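Local coordinates for hypothetical protein PH0495 (Pyrococcus horikoshii, PDB 1X3L) that catalyses the magnesium-dependent phosphorylation of D-glycerate to 2-phosphoglycerate, with ATP as a phosphate donor, at residues Pro99-Lys104 / Gly133-Glu138. Residues are numbered along the deposited sequence; the frame is centred on the assembly and turned at random.
Sequences PIPDEK and GSALFE. With SO4 (sulfate ion), chain B.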
ATOM      1  N   PRO A  99       5.303  -2.365 -14.899  1.00 44.04           N
ATOM      2  CA  PRO A  99       6.375  -2.540 -13.912  1.00 44.58           C
ATOM      3  C   PRO A  99       7.802  -2.384 -14.438  1.00 44.70           C
ATOM      4  O   PRO A  99       8.759  -2.486 -13.675  1.00 47.03           O
ATOM      5  CB  PRO A  99       6.115  -3.945 -13.386  1.00 43.59           C
ATOM      6  CG  PRO A  99       5.676  -4.655 -14.619  1.00 44.72           C
ATOM      7  CD  PRO A  99       4.705  -3.668 -15.245  1.00 44.04           C
ATOM      8  N   ILE A 100       7.951  -2.152 -15.737  1.00 45.55           N
ATOM      9  CA  ILE A 100       9.280  -1.985 -16.315  1.00 44.34           C
ATOM     10  C   ILE A 100       9.461  -0.535 -16.720  1.00 42.65           C
ATOM     11  O   ILE A 100       8.670   0.008 -17.490  1.00 41.48           O
ATOM     12  CB  ILE A 100       9.483  -2.884 -17.549  1.00 47.22           C
ATOM     13  CG1 ILE A 100       9.302  -4.350 -17.152  1.00 48.46           C
ATOM     14  CG2 ILE A 100      10.880  -2.664 -18.133  1.00 47.35           C
ATOM     15  CD1 ILE A 100       9.458  -5.318 -18.307  1.00 50.90           C
ATOM     16  N   PRO A 101      10.515   0.113 -16.203  1.00 41.41           N
ATOM     17  CA  PRO A 101      10.785   1.517 -16.519  1.00 40.96           C
ATOM     18  C   PRO A 101      11.130   1.755 -17.986  1.00 42.48           C
ATOM     19  O   PRO A 101      11.720   0.895 -18.643  1.00 41.95           O
ATOM     20  CB  PRO A 101      11.950   1.852 -15.595  1.00 40.25           C
ATOM     21  CG  PRO A 101      12.707   0.556 -15.551  1.00 39.06           C
ATOM     22  CD  PRO A 101      11.598  -0.459 -15.380  1.00 40.66           C
ATOM     23  N   ASP A 102      10.737   2.917 -18.497  1.00 43.53           N
ATOM     24  CA  ASP A 102      11.049   3.284 -19.873  1.00 45.55           C
ATOM     25  C   ASP A 102      11.582   4.712 -19.885  1.00 45.98           C
ATOM     26  O   ASP A 102      11.809   5.305 -18.823  1.00 45.55           O
ATOM     27  CB  ASP A 102       9.825   3.151 -20.794  1.00 45.09           C
ATOM     28  CG  ASP A 102       8.676   4.053 -20.395  1.00 46.05           C
ATOM     29  OD1 ASP A 102       8.919   5.186 -19.930  1.00 46.90           O
ATOM     30  OD2 ASP A 102       7.516   3.631 -20.576  1.00 45.50           O
ATOM     31  N   GLU A 103      11.780   5.269 -21.075  1.00 46.23           N
ATOM     32  CA  GLU A 103      12.317   6.622 -21.184  1.00 47.05           C
ATOM     33  C   GLU A 103      11.472   7.693 -20.506  1.00 45.63           C
ATOM     34  O   GLU A 103      11.997   8.723 -20.089  1.00 45.68           O
ATOM     35  CB  GLU A 103      12.552   6.986 -22.651  1.00 49.23           C
ATOM     36  CG  GLU A 103      13.667   6.180 -23.301  1.00 53.85           C
ATOM     37  CD  GLU A 103      14.942   6.167 -22.466  1.00 58.10           C
ATOM     38  OE1 GLU A 103      15.419   7.256 -22.073  1.00 58.55           O
ATOM     39  OE2 GLU A 103      15.472   5.064 -22.205  1.00 60.19           O
ATOM     40  N   LYS A 104      10.169   7.460 -20.391  1.00 43.83           N
ATOM     41  CA  LYS A 104       9.303   8.434 -19.738  1.00 43.11           C
ATOM     42  C   LYS A 104       9.585   8.468 -18.235  1.00 41.83           C
ATOM     43  O   LYS A 104       9.439   9.507 -17.595  1.00 41.98           O
ATOM     44  CB  LYS A 104       7.834   8.101 -20.003  1.00 45.14           C
ATOM     45  CG  LYS A 104       7.424   8.274 -21.464  1.00 46.87           C
ATOM     46  CD  LYS A 104       7.546   9.726 -21.901  1.00 48.84           C
ATOM     47  CE  LYS A 104       7.337   9.887 -23.407  1.00 51.60           C
ATOM     48  NZ  LYS A 104       5.986   9.435 -23.863  1.00 53.50           N
ATOM     49  N   GLY A 133       6.093   3.524  -7.802  1.00 35.61           N
ATOM     50  CA  GLY A 133       7.105   4.557  -7.918  1.00 34.20           C
ATOM     51  C   GLY A 133       8.497   4.126  -8.354  1.00 34.83           C
ATOM     52  O   GLY A 133       9.245   4.940  -8.896  1.00 34.46           O
ATOM     53  N   SER A 134       8.862   2.866  -8.132  1.00 34.72           N
ATOM     54  CA  SER A 134      10.194   2.397  -8.515  1.00 35.54           C
ATOM     55  C   SER A 134      10.437   2.392 -10.021  1.00 36.22           C
ATOM     56  O   SER A 134      11.488   2.838 -10.482  1.00 36.02           O
ATOM     57  CB  SER A 134      10.458   0.995  -7.962  1.00 33.53           C
ATOM     58  OG  SER A 134      10.621   1.023  -6.558  1.00 36.84           O
ATOM     59  N   ALA A 135       9.471   1.881 -10.779  1.00 36.64           N
ATOM     60  CA  ALA A 135       9.592   1.812 -12.232  1.00 36.94           C
ATOM     61  C   ALA A 135       9.173   3.115 -12.910  1.00 37.31           C
ATOM     62  O   ALA A 135       9.773   3.533 -13.902  1.00 37.16           O
ATOM     63  CB  ALA A 135       8.752   0.654 -12.767  1.00 37.52           C
ATOM     64  N   LEU A 136       8.144   3.754 -12.365  1.00 36.67           N
ATOM     65  CA  LEU A 136       7.626   5.001 -12.916  1.00 35.44           C
ATOM     66  C   LEU A 136       8.544   6.197 -12.721  1.00 37.13           C
ATOM     67  O   LEU A 136       8.497   7.156 -13.492  1.00 37.84           O
ATOM     68  CB  LEU A 136       6.280   5.333 -12.277  1.00 33.97           C
ATOM     69  CG  LEU A 136       5.093   4.409 -12.530  1.00 35.29           C
ATOM     70  CD1 LEU A 136       3.943   4.802 -11.598  1.00 33.21           C
ATOM     71  CD2 LEU A 136       4.674   4.500 -13.998  1.00 34.94           C
ATOM     72  N   PHE A 137       9.374   6.141 -11.686  1.00 35.87           N
ATOM     73  CA  PHE A 137      10.258   7.248 -11.356  1.00 36.18           C
ATOM     74  C   PHE A 137      11.683   6.743 -11.172  1.00 36.75           C
ATOM     75  O   PHE A 137      12.048   6.275 -10.092  1.00 37.01           O
ATOM     76  CB  PHE A 137       9.760   7.888 -10.063  1.00 35.52           C
ATOM     77  CG  PHE A 137      10.360   9.219  -9.762  1.00 34.37           C
ATOM     78  CD1 PHE A 137       9.913  10.362 -10.419  1.00 33.83           C
ATOM     79  CD2 PHE A 137      11.336   9.346  -8.781  1.00 33.56           C
ATOM     80  CE1 PHE A 137      10.427  11.616 -10.092  1.00 32.49           C
ATOM     81  CE2 PHE A 137      11.856  10.597  -8.450  1.00 32.04           C
ATOM     82  CZ  PHE A 137      11.400  11.730  -9.105  1.00 31.53           C
ATOM     83  N   GLU A 138      12.487   6.842 -12.225  1.00 37.93           N
ATOM     84  CA  GLU A 138      13.860   6.370 -12.153  1.00 39.10           C
ATOM     85  C   GLU A 138      14.833   7.126 -13.048  1.00 38.61           C
ATOM     86  O   GLU A 138      14.488   7.573 -14.142  1.00 38.42           O
ATOM     87  CB  GLU A 138      13.913   4.872 -12.483  1.00 41.29           C
ATOM     88  CG  GLU A 138      15.320   4.279 -12.496  1.00 45.75           C
ATOM     89  CD  GLU A 138      16.098   4.569 -11.221  1.00 47.53           C
ATOM     90  OE1 GLU A 138      15.634   4.190 -10.130  1.00 49.36           O
ATOM     91  OE2 GLU A 138      17.183   5.176 -11.308  1.00 51.15           O
TER
HETATM   92  S   SO4 B 505       7.015  -0.177  -5.748  1.00 39.68           S
HETATM   93  O1  SO4 B 505       7.957   0.072  -4.644  1.00 46.50           O
HETATM   94  O2  SO4 B 505       7.065  -1.607  -6.096  1.00 44.55           O
HETATM   95  O3  SO4 B 505       7.377   0.634  -6.925  1.00 42.38           O
HETATM   96  O4  SO4 B 505       5.649   0.180  -5.324  1.00 46.90           O
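Ala135 and Pro101 carry this contact, and the methyl carbon Ala135 CB points at the proline-rich loop. It lies 3.3 Å from Pro99 O and 4.0 Å from Pro101 CD, which meet it from the same general direction. A second ring atom, Pro101 CB, rests 3.2 Å from Ala135 O. No hydrogen bond joins the two segments directly, and the tight part is van der Waals packing around the methyl and the carbonyl oxygen of Ala135. A bridge comes from Ser105, whose OG bonds both Ala135 O and the backbone N of Asp102. The carbonyl oxygen of the buried Ala135 thus has a polar partner in addition to its contact with Pro101.

The outer side is looser. The CB atoms of Pro99 and Ile100 point away from the short helix 133-136, and both residues are exposed. Further along the loop, Asp102 takes the N-cap position of helix 103-118. Its OD1 accepts from Lys104 N at 2.6 Å on the anti side of the carboxylate and 29° out of its plane, with a bent angle of 132°. Tyr82 OH holds OD2.

On helix 133-136, the Ser134 backbone N gives a nearly straight bond of 2.9 Å to sulfate O3, at 164°. Ser134 OG stands beside its own backbone N, anti to the carbonyl carbon, which brings it near the sulfate; its approaches there are long and weak. Gly132 N and Ala206 N also bond the ion, probably a crystallisation sulfate.

Its site at the start of helix 133-136, after strand 124-129 of the parallel sheet, is consistent with phosphate binding in this ATP-dependent kinase. Pro99 lies about 8 Å, side chain to side chain, from Lys58, a probable substrate-binding residue, which suggests a place at the glycerate kinase active-site cleft.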